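Local atomic coordinates of L-threonine-O-3-phosphate decarboxylase (Porphyromonas gingivalis, PDB entry 3FKD), a protein that probably binds pyridoxal 5'-phosphate and probably decarboxylates L-threonine O-3-phosphate, as a member of the class I and II aminotransferase family. Residues A[87-98]-A[130-141]. Residues are numbered along the deposited sequence; the frame is centred on the assembly and turned at random.
Sequences FRGSRSLIAIPS and MDFCWLCNPNNP
Two neighbouring parallel strands of the seven-stranded mixed sheet, 91-96 and 132-136, pair in register, Ser92 beside Phe132 through Ile94 beside Trp134, and illustrate how the start of a parallel ladder can be fastened. Arg91 O takes two donors, Asp131 N at 2.8 Å and Phe132 N at 3.0 Å, while the Asp131 carboxylate answers from just before strand 132-136: its OD2 accepts Arg91 N at 3.0 Å, the donor lying above the carboxylate plane. Leu93 then gives its N to Phe132 O and offers its O to Trp134 N. Such a sheet forms the core of the large domain in fold-type I pyridoxal phosphate enzymes, to which this family belongs; here strand 112-117 flanks 91-96, and strand 162-166 flanks 132-136. On one face, Phe132 directs its edge at the face of Phe87, a T-shaped pair with planes at 69° and Phe132 CZ 3.3 Å from Phe87 CG. The other face carries Leu93, where a chi1 of -171° swings the branch away from the backbone N and CD1 lands 3.4 Å from the selenomethionine methyl, CE of Met130. Beyond the strands, Asn139 ND2 donates to Pro97 O (2.9 Å), and Pro97 CB packs crosswise on Pro141 CD.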
loop_
_atom_site.group_PDB
_atom_site.type_symbol
_atom_site.label_atom_id
_atom_site.label_comp_id
_atom_site.label_asym_id
_atom_site.label_seq_id
_atom_site.Cartn_x
_atom_site.Cartn_y
_atom_site.Cartn_z
ATOM N N PHE A 87 -17.798 6.205 0.351
ATOM C CA PHE A 87 -19.212 6.191 0.720
ATOM C C PHE A 87 -19.452 6.275 2.237
ATOM O O PHE A 87 -20.357 5.608 2.769
ATOM C CB PHE A 87 -19.918 4.983 0.071
ATOM C CG PHE A 87 -19.919 5.044 -1.430
ATOM C CD1 PHE A 87 -18.833 4.607 -2.149
ATOM C CD2 PHE A 87 -20.979 5.615 -2.113
ATOM C CE1 PHE A 87 -18.814 4.711 -3.513
ATOM C CE2 PHE A 87 -20.955 5.726 -3.488
ATOM C CZ PHE A 87 -19.877 5.263 -4.187
ATOM N N ARG A 88 -18.643 7.115 2.899
ATOM C CA ARG A 88 -18.685 7.367 4.345
ATOM C C ARG A 88 -20.079 7.467 4.961
ATOM O O ARG A 88 -20.314 7.016 6.086
ATOM C CB ARG A 88 -17.924 8.645 4.700
ATOM C CG ARG A 88 -18.270 9.204 6.069
ATOM C CD ARG A 88 -17.110 10.022 6.581
ATOM N NE ARG A 88 -17.178 10.381 8.002
ATOM C CZ ARG A 88 -16.520 11.425 8.533
ATOM N NH1 ARG A 88 -15.774 12.205 7.755
ATOM N NH2 ARG A 88 -16.607 11.715 9.831
ATOM N N GLY A 89 -21.019 8.063 4.263
ATOM C CA GLY A 89 -22.356 8.049 4.827
ATOM C C GLY A 89 -23.059 6.695 5.032
ATOM O O GLY A 89 -24.007 6.598 5.818
ATOM N N SER A 90 -22.582 5.654 4.361
ATOM C CA SER A 90 -23.474 4.580 3.949
ATOM C C SER A 90 -23.926 3.556 5.006
ATOM O O SER A 90 -23.360 3.456 6.098
ATOM C CB SER A 90 -22.941 3.905 2.672
ATOM O OG SER A 90 -22.845 4.855 1.599
ATOM N N ARG A 91 -24.999 2.844 4.665
ATOM C CA ARG A 91 -25.503 1.723 5.452
ATOM C C ARG A 91 -25.114 0.430 4.762
ATOM O O ARG A 91 -25.400 0.220 3.582
ATOM C CB ARG A 91 -27.018 1.834 5.638
ATOM C CG ARG A 91 -27.377 3.119 6.384
ATOM C CD ARG A 91 -28.854 3.424 6.485
ATOM N NE ARG A 91 -28.999 4.654 7.268
ATOM C CZ ARG A 91 -30.130 5.343 7.433
ATOM N NH1 ARG A 91 -31.266 4.924 6.869
ATOM N NH2 ARG A 91 -30.117 6.448 8.174
ATOM N N SER A 92 -24.442 -0.421 5.524
ATOM C CA SER A 92 -23.917 -1.672 5.010
ATOM C C SER A 92 -24.472 -2.891 5.731
ATOM O O SER A 92 -24.461 -2.955 6.965
ATOM C CB SER A 92 -22.383 -1.671 5.066
ATOM O OG SER A 92 -21.892 -0.785 4.099
ATOM N N LEU A 93 -24.957 -3.829 4.922
ATOM C CA LEU A 93 -25.349 -5.166 5.329
ATOM C C LEU A 93 -24.156 -6.085 5.116
ATOM O O LEU A 93 -23.679 -6.236 3.996
ATOM C CB LEU A 93 -26.533 -5.655 4.466
ATOM C CG LEU A 93 -27.271 -6.964 4.842
ATOM C CD1 LEU A 93 -27.748 -6.932 6.294
ATOM C CD2 LEU A 93 -28.436 -7.266 3.913
ATOM N N ILE A 94 -23.667 -6.693 6.180
ATOM C CA ILE A 94 -22.548 -7.607 6.066
ATOM C C ILE A 94 -22.918 -9.037 6.560
ATOM O O ILE A 94 -23.349 -9.220 7.690
ATOM C CB ILE A 94 -21.358 -7.070 6.866
ATOM C CG1 ILE A 94 -20.961 -5.655 6.386
ATOM C CG2 ILE A 94 -20.211 -8.021 6.797
ATOM C CD1 ILE A 94 -19.863 -4.989 7.208
ATOM N N ALA A 95 -22.772 -10.047 5.712
ATOM C CA ALA A 95 -22.953 -11.416 6.166
ATOM C C ALA A 95 -21.794 -11.838 7.069
ATOM O O ALA A 95 -20.669 -11.467 6.834
ATOM C CB ALA A 95 -23.092 -12.351 4.997
ATOM N N ILE A 96 -22.090 -12.580 8.126
ATOM C CA ILE A 96 -21.073 -13.091 9.022
ATOM C C ILE A 96 -21.285 -14.601 9.255
ATOM O O ILE A 96 -22.390 -15.127 9.066
ATOM C CB ILE A 96 -21.119 -12.366 10.376
ATOM C CG1 ILE A 96 -22.565 -12.220 10.839
ATOM C CG2 ILE A 96 -20.476 -11.000 10.289
ATOM C CD1 ILE A 96 -22.731 -11.994 12.333
ATOM N N PRO A 97 -20.223 -15.323 9.632
ATOM C CA PRO A 97 -18.879 -14.749 9.714
ATOM C C PRO A 97 -18.352 -14.383 8.323
ATOM O O PRO A 97 -18.881 -14.875 7.302
ATOM C CB PRO A 97 -18.039 -15.872 10.324
ATOM C CG PRO A 97 -18.903 -17.115 10.302
ATOM C CD PRO A 97 -20.239 -16.792 9.729
ATOM N N SER A 98 -17.316 -13.541 8.293
ATOM C CA SER A 98 -16.667 -13.094 7.054
ATOM C C SER A 98 -15.329 -12.425 7.350
ATOM O O SER A 98 -15.011 -12.149 8.495
ATOM C CB SER A 98 -17.572 -12.139 6.291
ATOM O OG SER A 98 -18.040 -11.106 7.150
HETATM N N MSE A 130 -30.473 -0.379 2.589
HETATM C CA MSE A 130 -29.095 -0.859 2.543
HETATM C C MSE A 130 -28.377 -0.280 1.347
HETATM O O MSE A 130 -28.736 -0.558 0.205
HETATM C CB MSE A 130 -29.056 -2.384 2.414
HETATM C CG MSE A 130 -29.361 -3.127 3.671
HETATM SE SE MSE A 130 -28.507 -2.405 5.296
HETATM C CE MSE A 130 -29.167 -3.815 6.466
ATOM N N ASP A 131 -27.343 0.497 1.568
ATOM C CA ASP A 131 -26.716 1.081 0.393
ATOM C C ASP A 131 -25.701 0.078 -0.180
ATOM O O ASP A 131 -25.473 -0.003 -1.394
ATOM C CB ASP A 131 -26.142 2.476 0.707
ATOM C CG ASP A 131 -27.155 3.371 1.491
ATOM O OD1 ASP A 131 -28.357 3.428 1.110
ATOM O OD2 ASP A 131 -26.754 3.996 2.503
ATOM N N PHE A 132 -25.141 -0.726 0.712
ATOM C CA PHE A 132 -24.177 -1.722 0.331
ATOM C C PHE A 132 -24.459 -3.023 1.022
ATOM O O PHE A 132 -24.913 -3.057 2.166
ATOM C CB PHE A 132 -22.765 -1.259 0.672
ATOM C CG PHE A 132 -22.336 -0.059 -0.108
ATOM C CD1 PHE A 132 -21.841 -0.195 -1.390
ATOM C CD2 PHE A 132 -22.465 1.210 0.428
ATOM C CE1 PHE A 132 -21.459 0.910 -2.112
ATOM C CE2 PHE A 132 -22.101 2.324 -0.289
ATOM C CZ PHE A 132 -21.593 2.178 -1.557
ATOM N N CYS A 133 -24.186 -4.094 0.279
ATOM C CA CYS A 133 -24.172 -5.435 0.795
ATOM C C CYS A 133 -22.848 -6.109 0.421
ATOM O O CYS A 133 -22.461 -6.135 -0.746
ATOM C CB CYS A 133 -25.353 -6.223 0.236
ATOM S SG CYS A 133 -25.392 -7.901 0.819
ATOM N N TRP A 134 -22.182 -6.674 1.421
ATOM C CA TRP A 134 -20.830 -7.192 1.277
ATOM C C TRP A 134 -20.777 -8.733 1.320
ATOM O O TRP A 134 -20.979 -9.363 2.363
ATOM C CB TRP A 134 -19.929 -6.581 2.359
ATOM C CG TRP A 134 -19.822 -5.035 2.337
ATOM C CD1 TRP A 134 -20.826 -4.122 2.591
ATOM C CD2 TRP A 134 -18.643 -4.254 2.082
ATOM N NE1 TRP A 134 -20.339 -2.835 2.488
ATOM C CE2 TRP A 134 -19.005 -2.886 2.208
ATOM C CE3 TRP A 134 -17.312 -4.580 1.788
ATOM C CZ2 TRP A 134 -18.099 -1.853 2.028
ATOM C CZ3 TRP A 134 -16.399 -3.547 1.597
ATOM C CH2 TRP A 134 -16.808 -2.186 1.723
ATOM N N LEU A 135 -20.510 -9.347 0.180
ATOM C CA LEU A 135 -20.466 -10.800 0.111
ATOM C C LEU A 135 -19.132 -11.306 -0.372
ATOM O O LEU A 135 -18.324 -10.575 -0.954
ATOM C CB LEU A 135 -21.572 -11.324 -0.791
ATOM C CG LEU A 135 -22.910 -10.778 -0.301
ATOM C CD1 LEU A 135 -23.973 -10.881 -1.367
ATOM C CD2 LEU A 135 -23.320 -11.473 1.002
ATOM N N CYS A 136 -18.879 -12.564 -0.104
ATOM C CA CYS A 136 -17.667 -13.172 -0.610
ATOM C C CYS A 136 -18.054 -14.585 -0.951
ATOM O O CYS A 136 -18.653 -15.289 -0.153
ATOM C CB CYS A 136 -16.537 -13.075 0.421
ATOM S SG CYS A 136 -15.050 -13.992 0.042
ATOM N N ASN A 137 -17.733 -14.981 -2.167
ATOM C CA ASN A 137 -18.229 -16.229 -2.688
ATOM C C ASN A 137 -17.121 -16.954 -3.457
ATOM O O ASN A 137 -16.651 -16.436 -4.470
ATOM C CB ASN A 137 -19.445 -15.928 -3.582
ATOM C CG ASN A 137 -20.064 -17.176 -4.144
ATOM O OD1 ASN A 137 -20.215 -18.140 -3.433
ATOM N ND2 ASN A 137 -20.402 -17.177 -5.414
ATOM N N PRO A 138 -16.682 -18.140 -2.967
ATOM C CA PRO A 138 -17.094 -18.805 -1.717
ATOM C C PRO A 138 -16.560 -18.042 -0.521
ATOM O O PRO A 138 -15.494 -17.452 -0.615
ATOM C CB PRO A 138 -16.401 -20.175 -1.799
ATOM C CG PRO A 138 -15.278 -19.971 -2.664
ATOM C CD PRO A 138 -15.741 -18.985 -3.712
ATOM N N ASN A 139 -17.288 -18.070 0.585
ATOM C CA ASN A 139 -16.997 -17.246 1.755
ATOM C C ASN A 139 -15.857 -17.738 2.647
ATOM O O ASN A 139 -15.715 -18.909 2.872
ATOM C CB ASN A 139 -18.275 -17.090 2.584
ATOM C CG ASN A 139 -18.137 -16.063 3.686
ATOM O OD1 ASN A 139 -17.770 -14.907 3.444
ATOM N ND2 ASN A 139 -18.439 -16.472 4.902
ATOM N N ASN A 140 -15.046 -16.808 3.131
ATOM C CA ASN A 140 -14.067 -16.996 4.204
ATOM C C ASN A 140 -14.786 -16.629 5.513
ATOM O O ASN A 140 -15.242 -15.524 5.640
ATOM C CB ASN A 140 -12.913 -16.004 3.915
ATOM C CG ASN A 140 -11.919 -15.847 5.056
ATOM O OD1 ASN A 140 -11.704 -16.748 5.864
ATOM N ND2 ASN A 140 -11.269 -14.692 5.095
ATOM N N PRO A 141 -14.873 -17.550 6.501
ATOM C CA PRO A 141 -14.174 -18.825 6.686
ATOM C C PRO A 141 -15.047 -20.038 6.371
ATOM O O PRO A 141 -14.543 -21.146 6.372
ATOM C CB PRO A 141 -13.898 -18.806 8.199
ATOM C CG PRO A 141 -14.925 -17.821 8.801
ATOM C CD PRO A 141 -15.768 -17.330 7.656
#